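PDB 3CE2: putative peptidase from Chlamydophila abortus, which is probably a zinc-dependent oligopeptidase of the M3B family that degrades small bioactive peptides. Local coordinates for residues P54-T59 and L70-T75; Y61-S66 and Q125-S130; A211-Y216 and K226-A231. One frame throughout, in Å; residues are numbered along the deposited sequence.

Overall arrangement
Interactions 1 and 2 lie on the same side of the chain's centre, with their own centres 11 Å apart. Both pack the loop before helix 66-96. Interaction 1 sets 54-59 on that helix itself, and interaction 2 sets 61-66 on helix 124-129. Their segments alternate along the chain, and they touch through Tyr-61. Interaction 3 joins helices 210-217 and 222-237 on the opposite side, about 55 Å from either of the others between centres. Interactions 1 and 3 are buried, interaction 2 partly so. The first two are leucine contacts made by methyl groups. The third pairs a serine hydroxyl with a tyrosine edge, near a histidine that can bind zinc.

Interaction 1 of 3, residues P54-T59 and L70-T75; sequences PALQAT and LSLLTT
Leu-56 meets Leu-72 methyl to methyl, with CD2 of Leu-56 at 3.9 Å from CD1 of Leu-72. The two side chains cross at about a right angle, and the nearest atoms are one methyl of each. The CD2 methyl of Leu-56 also comes near CG2 of Thr-75, at 4.3 Å, one helical turn beyond Leu-72. The CB of Thr-75 points toward the loop, while each leucine starts off to one side and meets its partner through a terminal methyl. In Leu-72 the torsion chi1 of 172° carries CG away from the backbone N and lets CD1 reach the loop.

On the helix, the hydroxyl of Thr-75 turns back to its own backbone. OG1 of Thr-75 donates to O of Ser-71 at 3.1 Å, tilted 30° from the carbonyl plane. This bond leaves the methyl CG2 as the part of Thr-75 nearest Leu-56. On the loop side, a type I turn from Pro-54 to Gln-57 places Leu-56. The turn is closed by N of Gln-57 bonding to O of Pro-54 at 2.9 Å. Further out, O of Leu-56 accepts from NE1 of Trp-123. Leu-56 also packs on Leu-76 and Ile-79 of helix 66-96.

Thus the contact is wholly apolar across the two segments. Burial of methyl groups holds the turn to the helix. The Thr-75 hydroxyl and the turn amide bond within their own segments.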
loop_
_atom_site.group_PDB
_atom_site.type_symbol
_atom_site.label_atom_id
_atom_site.label_comp_id
_atom_site.label_asym_id
_atom_site.label_seq_id
_atom_site.Cartn_x
_atom_site.Cartn_y
_atom_site.Cartn_z
ATOM N N PRO A 54 -23.289 14.326 23.332
ATOM C CA PRO A 54 -24.131 13.577 24.269
ATOM C C PRO A 54 -25.109 12.728 23.452
ATOM O O PRO A 54 -25.482 11.625 23.852
ATOM C CB PRO A 54 -24.854 14.682 25.071
ATOM C CG PRO A 54 -24.539 16.021 24.353
ATOM C CD PRO A 54 -23.814 15.678 23.061
ATOM N N ALA A 55 -25.476 13.264 22.291
ATOM C CA ALA A 55 -26.214 12.556 21.254
ATOM C C ALA A 55 -25.654 11.153 20.937
ATOM O O ALA A 55 -26.377 10.281 20.466
ATOM C CB ALA A 55 -26.252 13.410 19.986
ATOM N N LEU A 56 -24.373 10.933 21.195
ATOM C CA LEU A 56 -23.759 9.672 20.857
ATOM C C LEU A 56 -23.553 8.771 22.055
ATOM O O LEU A 56 -22.857 7.764 21.960
ATOM C CB LEU A 56 -22.436 9.899 20.136
ATOM C CG LEU A 56 -22.553 10.409 18.698
ATOM C CD1 LEU A 56 -21.244 11.013 18.224
ATOM C CD2 LEU A 56 -22.981 9.281 17.767
ATOM N N GLN A 57 -24.171 9.091 23.180
ATOM C CA GLN A 57 -24.066 8.186 24.334
ATOM C C GLN A 57 -24.877 6.884 24.117
ATOM O O GLN A 57 -26.003 6.918 23.618
ATOM C CB GLN A 57 -24.485 8.904 25.623
ATOM C CG GLN A 57 -23.354 9.657 26.356
ATOM C CD GLN A 57 -23.825 10.312 27.656
ATOM N N ALA A 58 -24.290 5.746 24.485
ATOM C CA ALA A 58 -24.936 4.425 24.341
ATOM C C ALA A 58 -26.400 4.423 24.781
ATOM O O ALA A 58 -27.289 3.872 24.113
ATOM C CB ALA A 58 -24.150 3.354 25.121
ATOM N N THR A 59 -26.638 5.049 25.921
ATOM C CA THR A 59 -27.958 5.107 26.522
ATOM C C THR A 59 -29.016 5.721 25.583
ATOM O O THR A 59 -30.200 5.427 25.712
ATOM C CB THR A 59 -27.895 5.855 27.890
ATOM O OG1 THR A 59 -27.783 7.270 27.671
ATOM C CG2 THR A 59 -26.680 5.367 28.711
ATOM N N LEU A 70 -30.484 3.306 12.590
ATOM C CA LEU A 70 -30.345 4.168 11.441
ATOM C C LEU A 70 -30.025 5.569 11.927
ATOM O O LEU A 70 -29.197 6.265 11.353
ATOM C CB LEU A 70 -31.609 4.176 10.595
ATOM C CG LEU A 70 -31.654 5.399 9.669
ATOM C CD1 LEU A 70 -30.744 5.221 8.457
ATOM C CD2 LEU A 70 -33.052 5.657 9.229
ATOM N N SER A 71 -30.687 5.979 12.995
ATOM C CA SER A 71 -30.429 7.283 13.582
ATOM C C SER A 71 -28.965 7.438 14.049
ATOM O O SER A 71 -28.318 8.448 13.759
ATOM C CB SER A 71 -31.373 7.518 14.751
ATOM O OG SER A 71 -31.167 8.812 15.274
ATOM N N LEU A 72 -28.464 6.435 14.771
ATOM C CA LEU A 72 -27.068 6.363 15.191
ATOM C C LEU A 72 -26.071 6.548 14.035
ATOM O O LEU A 72 -25.286 7.511 14.020
ATOM C CB LEU A 72 -26.823 5.023 15.859
ATOM C CG LEU A 72 -25.372 4.735 16.186
ATOM C CD1 LEU A 72 -24.805 5.913 16.932
ATOM C CD2 LEU A 72 -25.263 3.466 17.027
ATOM N N LEU A 73 -26.115 5.626 13.073
ATOM C CA LEU A 73 -25.267 5.686 11.891
ATOM C C LEU A 73 -25.354 7.064 11.238
ATOM O O LEU A 73 -24.345 7.680 10.932
ATOM C CB LEU A 73 -25.703 4.632 10.874
ATOM C CG LEU A 73 -25.691 3.178 11.319
ATOM C CD1 LEU A 73 -26.061 2.285 10.158
ATOM C CD2 LEU A 73 -24.326 2.777 11.875
ATOM N N THR A 74 -26.573 7.528 11.012
ATOM C CA THR A 74 -26.825 8.773 10.325
ATOM C C THR A 74 -26.053 9.910 10.983
ATOM O O THR A 74 -25.485 10.788 10.322
ATOM C CB THR A 74 -28.359 9.062 10.351
ATOM O OG1 THR A 74 -28.982 8.289 9.318
ATOM C CG2 THR A 74 -28.687 10.536 10.128
ATOM N N THR A 75 -26.031 9.865 12.301
ATOM C CA THR A 75 -25.543 10.960 13.086
ATOM C C THR A 75 -24.052 10.860 13.217
ATOM O O THR A 75 -23.361 11.873 13.234
ATOM C CB THR A 75 -26.164 10.929 14.479
ATOM O OG1 THR A 75 -27.531 11.344 14.376
ATOM C CG2 THR A 75 -25.419 11.853 15.407
#

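Interaction 2 of 3, residues Y61-S66 and Q125-S130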
loop_
_atom_site.group_PDB
_atom_site.type_symbol
_atom_site.label_atom_id
_atom_site.label_comp_id
_atom_site.label_asym_id
_atom_site.label_seq_id
_atom_site.Cartn_x
_atom_site.Cartn_y
_atom_site.Cartn_z
ATOM N N TYR A 61 -29.672 5.050 22.599
ATOM C CA TYR A 61 -30.054 4.177 21.504
ATOM C C TYR A 61 -30.607 2.839 21.959
ATOM O O TYR A 61 -30.214 2.307 23.006
ATOM C CB TYR A 61 -28.875 3.990 20.549
ATOM C CG TYR A 61 -28.482 5.291 19.915
ATOM C CD1 TYR A 61 -29.214 5.806 18.848
ATOM C CD2 TYR A 61 -27.416 6.042 20.409
ATOM C CE1 TYR A 61 -28.887 7.020 18.272
ATOM C CE2 TYR A 61 -27.072 7.255 19.838
ATOM C CZ TYR A 61 -27.811 7.739 18.765
ATOM O OH TYR A 61 -27.488 8.946 18.168
ATOM N N GLN A 62 -31.540 2.324 21.161
ATOM C CA GLN A 62 -32.097 0.986 21.348
ATOM C C GLN A 62 -31.703 0.162 20.137
ATOM O O GLN A 62 -32.323 0.265 19.082
ATOM C CB GLN A 62 -33.630 1.027 21.469
ATOM C CG GLN A 62 -34.148 1.802 22.675
ATOM C CD GLN A 62 -34.163 3.312 22.433
ATOM O OE1 GLN A 62 -34.752 3.799 21.453
ATOM N NE2 GLN A 62 -33.509 4.059 23.327
ATOM N N LEU A 63 -30.679 -0.659 20.291
ATOM C CA LEU A 63 -30.125 -1.361 19.150
ATOM C C LEU A 63 -30.927 -2.568 18.668
ATOM O O LEU A 63 -30.554 -3.210 17.681
ATOM C CB LEU A 63 -28.699 -1.776 19.445
ATOM C CG LEU A 63 -27.813 -0.544 19.583
ATOM C CD1 LEU A 63 -26.463 -0.937 20.155
ATOM C CD2 LEU A 63 -27.679 0.223 18.268
ATOM N N ASP A 64 -32.021 -2.890 19.347
ATOM C CA ASP A 64 -32.903 -3.910 18.810
ATOM C C ASP A 64 -33.936 -3.271 17.873
ATOM O O ASP A 64 -34.867 -3.929 17.413
ATOM C CB ASP A 64 -33.555 -4.750 19.916
ATOM C CG ASP A 64 -34.373 -3.920 20.899
ATOM O OD1 ASP A 64 -34.327 -2.670 20.852
ATOM O OD2 ASP A 64 -35.073 -4.536 21.732
ATOM N N ASN A 65 -33.733 -1.993 17.564
ATOM C CA ASN A 65 -34.671 -1.241 16.758
ATOM C C ASN A 65 -34.011 -0.555 15.556
ATOM O O ASN A 65 -33.289 0.430 15.700
ATOM C CB ASN A 65 -35.346 -0.205 17.644
ATOM C CG ASN A 65 -36.351 0.629 16.908
ATOM O OD1 ASN A 65 -36.039 1.305 15.923
ATOM N ND2 ASN A 65 -37.575 0.611 17.398
ATOM N N SER A 66 -34.293 -1.056 14.363
ATOM C CA SER A 66 -33.595 -0.603 13.179
ATOM C C SER A 66 -33.691 0.888 12.951
ATOM O O SER A 66 -32.818 1.471 12.321
ATOM C CB SER A 66 -34.091 -1.358 11.960
ATOM O OG SER A 66 -33.847 -2.740 12.142
ATOM N N GLN A 125 -19.038 -0.346 18.011
ATOM C CA GLN A 125 -18.644 -1.628 17.450
ATOM C C GLN A 125 -18.961 -2.866 18.326
ATOM O O GLN A 125 -19.519 -3.844 17.833
ATOM C CB GLN A 125 -17.185 -1.631 17.022
ATOM C CG GLN A 125 -16.620 -3.043 17.021
ATOM C CD GLN A 125 -15.881 -3.353 15.757
ATOM O OE1 GLN A 125 -15.903 -2.573 14.808
ATOM N NE2 GLN A 125 -15.236 -4.500 15.721
ATOM N N PRO A 126 -18.597 -2.845 19.618
ATOM C CA PRO A 126 -18.843 -4.090 20.355
ATOM C C PRO A 126 -20.312 -4.306 20.740
ATOM O O PRO A 126 -20.726 -5.458 20.930
ATOM C CB PRO A 126 -17.952 -3.959 21.607
ATOM C CG PRO A 126 -17.774 -2.508 21.801
ATOM C CD PRO A 126 -17.967 -1.811 20.459
ATOM N N ALA A 127 -21.091 -3.229 20.857
ATOM C CA ALA A 127 -22.533 -3.383 21.116
ATOM C C ALA A 127 -23.213 -4.071 19.934
ATOM O O ALA A 127 -24.116 -4.889 20.127
ATOM C CB ALA A 127 -23.195 -2.041 21.392
ATOM N N LEU A 128 -22.768 -3.733 18.715
ATOM C CA LEU A 128 -23.274 -4.347 17.490
ATOM C C LEU A 128 -22.843 -5.791 17.329
ATOM O O LEU A 128 -23.680 -6.659 17.087
ATOM C CB LEU A 128 -22.847 -3.555 16.263
ATOM C CG LEU A 128 -23.496 -2.177 16.168
ATOM C CD1 LEU A 128 -22.811 -1.246 15.128
ATOM C CD2 LEU A 128 -24.956 -2.366 15.858
ATOM N N THR A 129 -21.547 -6.055 17.456
ATOM C CA THR A 129 -21.056 -7.409 17.283
ATOM C C THR A 129 -21.611 -8.348 18.337
ATOM O O THR A 129 -21.511 -9.561 18.189
ATOM C CB THR A 129 -19.516 -7.510 17.293
ATOM O OG1 THR A 129 -19.006 -6.996 18.531
ATOM C CG2 THR A 129 -18.948 -6.731 16.148
ATOM N N SER A 130 -22.211 -7.811 19.390
ATOM C CA SER A 130 -22.812 -8.699 20.379
ATOM C C SER A 130 -24.364 -8.823 20.356
ATOM O O SER A 130 -24.938 -9.418 21.262
ATOM C CB SER A 130 -22.313 -8.343 21.775
ATOM O OG SER A 130 -22.822 -7.083 22.134
#
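Leu-63 approaches the side of the helical segment 125-130, and its CA lies 7.7 Å from that of Leu-128, the nearest such pair. Residues 61-66 form no regular strand. A type I turn runs from Gln-62 to Asn-65, with N of Asn-65 bonded to O of Gln-62 at 3.1 Å. Asn-65 then takes the N-cap position of helix 66-96, where its OD1 accepts from N of Ser-68. The turn points the side chain of Leu-63 toward helix 124-129.

Leu-63 supplies both methyls to the contact. Its CD1 rests on CB of Ala-127 at 3.7 Å. Its CD2 faces CD2 of Leu-128 more loosely, at 4.5 Å. With chi1 at -66°, CG of Leu-63 lies anti to the carbonyl carbon, and both methyls can face the helix. The small side chain of Ala-127 points toward the loop, which lets the leucine methyl come close to the helix. Leu-69 of helix 66-96 touches both Leu-63 and Leu-128, and Ile-155 and Phe-156 of helix 149-156 pack on Leu-128.

OG of Ser-130 donates to O of Pro-126 at 2.9 Å, in the carbonyl plane. On the loop, O of Leu-63 accepts from NE2 of His-139. The division is clear: aliphatic carbons join the two segments, while backbone bonds and the cap fix the shape of the turn.

Interaction 3 of 3, residues A211-Y216 and K226-A231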
loop_
_atom_site.group_PDB
_atom_site.type_symbol
_atom_site.label_atom_id
_atom_site.label_comp_id
_atom_site.label_asym_id
_atom_site.label_seq_id
_atom_site.Cartn_x
_atom_site.Cartn_y
_atom_site.Cartn_z
ATOM N N ALA A 211 19.700 2.984 4.336
ATOM C CA ALA A 211 19.527 3.802 3.136
ATOM C C ALA A 211 20.711 3.683 2.173
ATOM O O ALA A 211 20.515 3.658 0.959
ATOM C CB ALA A 211 19.242 5.245 3.487
ATOM N N LEU A 212 21.925 3.588 2.707
ATOM C CA LEU A 212 23.085 3.360 1.860
ATOM C C LEU A 212 23.058 1.980 1.206
ATOM O O LEU A 212 23.359 1.856 0.014
ATOM C CB LEU A 212 24.378 3.542 2.639
ATOM C CG LEU A 212 24.679 4.992 3.021
ATOM C CD1 LEU A 212 26.096 5.125 3.544
ATOM C CD2 LEU A 212 24.447 5.920 1.829
ATOM N N ALA A 213 22.693 0.954 1.975
ATOM C CA ALA A 213 22.567 -0.395 1.438
ATOM C C ALA A 213 21.658 -0.413 0.229
ATOM O O ALA A 213 21.964 -1.087 -0.758
ATOM C CB ALA A 213 22.062 -1.388 2.490
ATOM N N SER A 214 20.552 0.320 0.288
ATOM C CA SER A 214 19.640 0.378 -0.868
ATOM C C SER A 214 20.277 1.075 -2.056
ATOM O O SER A 214 20.044 0.698 -3.206
ATOM C CB SER A 214 18.353 1.114 -0.533
ATOM O OG SER A 214 17.805 0.595 0.645
ATOM N N LEU A 215 21.066 2.106 -1.770
ATOM C CA LEU A 215 21.749 2.847 -2.812
ATOM C C LEU A 215 22.776 1.950 -3.487
ATOM O O LEU A 215 22.800 1.836 -4.717
ATOM C CB LEU A 215 22.422 4.089 -2.237
ATOM C CG LEU A 215 23.124 4.944 -3.289
ATOM C CD1 LEU A 215 22.107 5.541 -4.244
ATOM C CD2 LEU A 215 23.963 6.029 -2.638
ATOM N N TYR A 216 23.602 1.285 -2.685
ATOM C CA TYR A 216 24.584 0.381 -3.256
ATOM C C TYR A 216 24.003 -0.804 -4.048
ATOM O O TYR A 216 24.632 -1.237 -4.991
ATOM C CB TYR A 216 25.576 -0.120 -2.221
ATOM C CG TYR A 216 26.207 0.939 -1.373
ATOM C CD1 TYR A 216 26.472 2.202 -1.860
ATOM C CD2 TYR A 216 26.568 0.655 -0.071
ATOM C CE1 TYR A 216 27.074 3.173 -1.045
ATOM C CE2 TYR A 216 27.165 1.594 0.742
ATOM C CZ TYR A 216 27.419 2.852 0.263
ATOM O OH TYR A 216 28.012 3.757 1.131
ATOM N N LYS A 226 28.545 -6.171 -4.128
ATOM C CA LYS A 226 28.879 -7.436 -3.506
ATOM C C LYS A 226 29.245 -7.287 -2.036
ATOM O O LYS A 226 28.711 -8.038 -1.188
ATOM C CB LYS A 226 30.009 -8.110 -4.265
ATOM C CG LYS A 226 30.448 -9.422 -3.707
ATOM C CD LYS A 226 31.793 -9.818 -4.290
ATOM C CE LYS A 226 32.511 -10.723 -3.284
ATOM N NZ LYS A 226 33.650 -11.545 -3.805
ATOM N N THR A 227 30.142 -6.346 -1.709
ATOM C CA THR A 227 30.609 -6.243 -0.298
ATOM C C THR A 227 29.546 -5.638 0.607
ATOM O O THR A 227 29.521 -5.886 1.808
ATOM C CB THR A 227 31.887 -5.437 -0.142
ATOM O OG1 THR A 227 31.732 -4.198 -0.843
ATOM C CG2 THR A 227 33.080 -6.208 -0.693
ATOM N N SER A 228 28.650 -4.875 -0.005
ATOM C CA SER A 228 27.503 -4.300 0.665
ATOM C C SER A 228 26.479 -5.368 1.043
ATOM O O SER A 228 26.105 -5.519 2.210
ATOM C CB SER A 228 26.875 -3.276 -0.260
ATOM O OG SER A 228 25.770 -2.697 0.368
ATOM N N TYR A 229 26.037 -6.127 0.047
ATOM C CA TYR A 229 25.189 -7.295 0.292
ATOM C C TYR A 229 25.785 -8.257 1.324
ATOM O O TYR A 229 25.112 -8.642 2.277
ATOM C CB TYR A 229 24.919 -8.022 -1.033
ATOM C CG TYR A 229 24.216 -9.344 -0.884
ATOM C CD1 TYR A 229 22.827 -9.401 -0.758
ATOM C CD2 TYR A 229 24.941 -10.543 -0.848
ATOM C CE1 TYR A 229 22.162 -10.625 -0.608
ATOM C CE2 TYR A 229 24.286 -11.771 -0.700
ATOM C CZ TYR A 229 22.897 -11.796 -0.581
ATOM O OH TYR A 229 22.239 -12.986 -0.435
ATOM N N LEU A 230 27.042 -8.657 1.142
ATOM C CA LEU A 230 27.668 -9.591 2.076
ATOM C C LEU A 230 27.776 -8.998 3.474
ATOM O O LEU A 230 27.612 -9.706 4.471
ATOM C CB LEU A 230 29.049 -10.028 1.584
ATOM C CG LEU A 230 29.095 -10.870 0.304
ATOM C CD1 LEU A 230 30.525 -11.150 -0.078
ATOM C CD2 LEU A 230 28.342 -12.170 0.469
ATOM N N ALA A 231 28.046 -7.704 3.581
ATOM C CA ALA A 231 28.148 -7.148 4.936
ATOM C C ALA A 231 26.771 -7.127 5.595
ATOM O O ALA A 231 26.638 -7.430 6.789
ATOM C CB ALA A 231 28.785 -5.772 4.938
#
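Ala-213 is the first residue of 211-216 to meet Ser-228, and their CA atoms are the nearest pair of the two segments, 6.3 Å apart. The touch uses the backbone more than the methyl. CA of Ala-213 is 4.1 Å from OG of Ser-228, whereas CB of Ala-213 stays 4.5 Å from that oxygen. The methyl of Ala-213 touches Gln-232 further along helix 222-237.

Helices 210-217 and 222-237 follow each other in the chain, joined by a short connection, and form a helical hairpin. The hairpin is near a metal position: the side chain of Tyr-216 is about 3 Å from that of His-206 between nearest atoms. His-206 is a zinc-binding residue in a structure of this protein, and a zinc ion lies about 6 Å from the side chain of Tyr-216.

Tyr-216 completes the contact. OG of Ser-228 sits at the edge of its ring, near the ring plane, and lies 3.5 Å from CD2 of Tyr-216. The same OG is 3.7 Å from CB of Tyr-216. The serine CB packs beside it, against CD2 of Tyr-216. Ser-228 reaches this place because chi1 of 180° turns OG away from its backbone N. One face of the tyrosine ring lies against O of Leu-212, 3.3 Å above the plane and offset toward the rim. At the far end, OH of Tyr-216 hydrogen-bonds with O of Pro-207. That bond ties the ring to the stretch following His-206, while Leu-208 packs on both Tyr-216 and Ser-228.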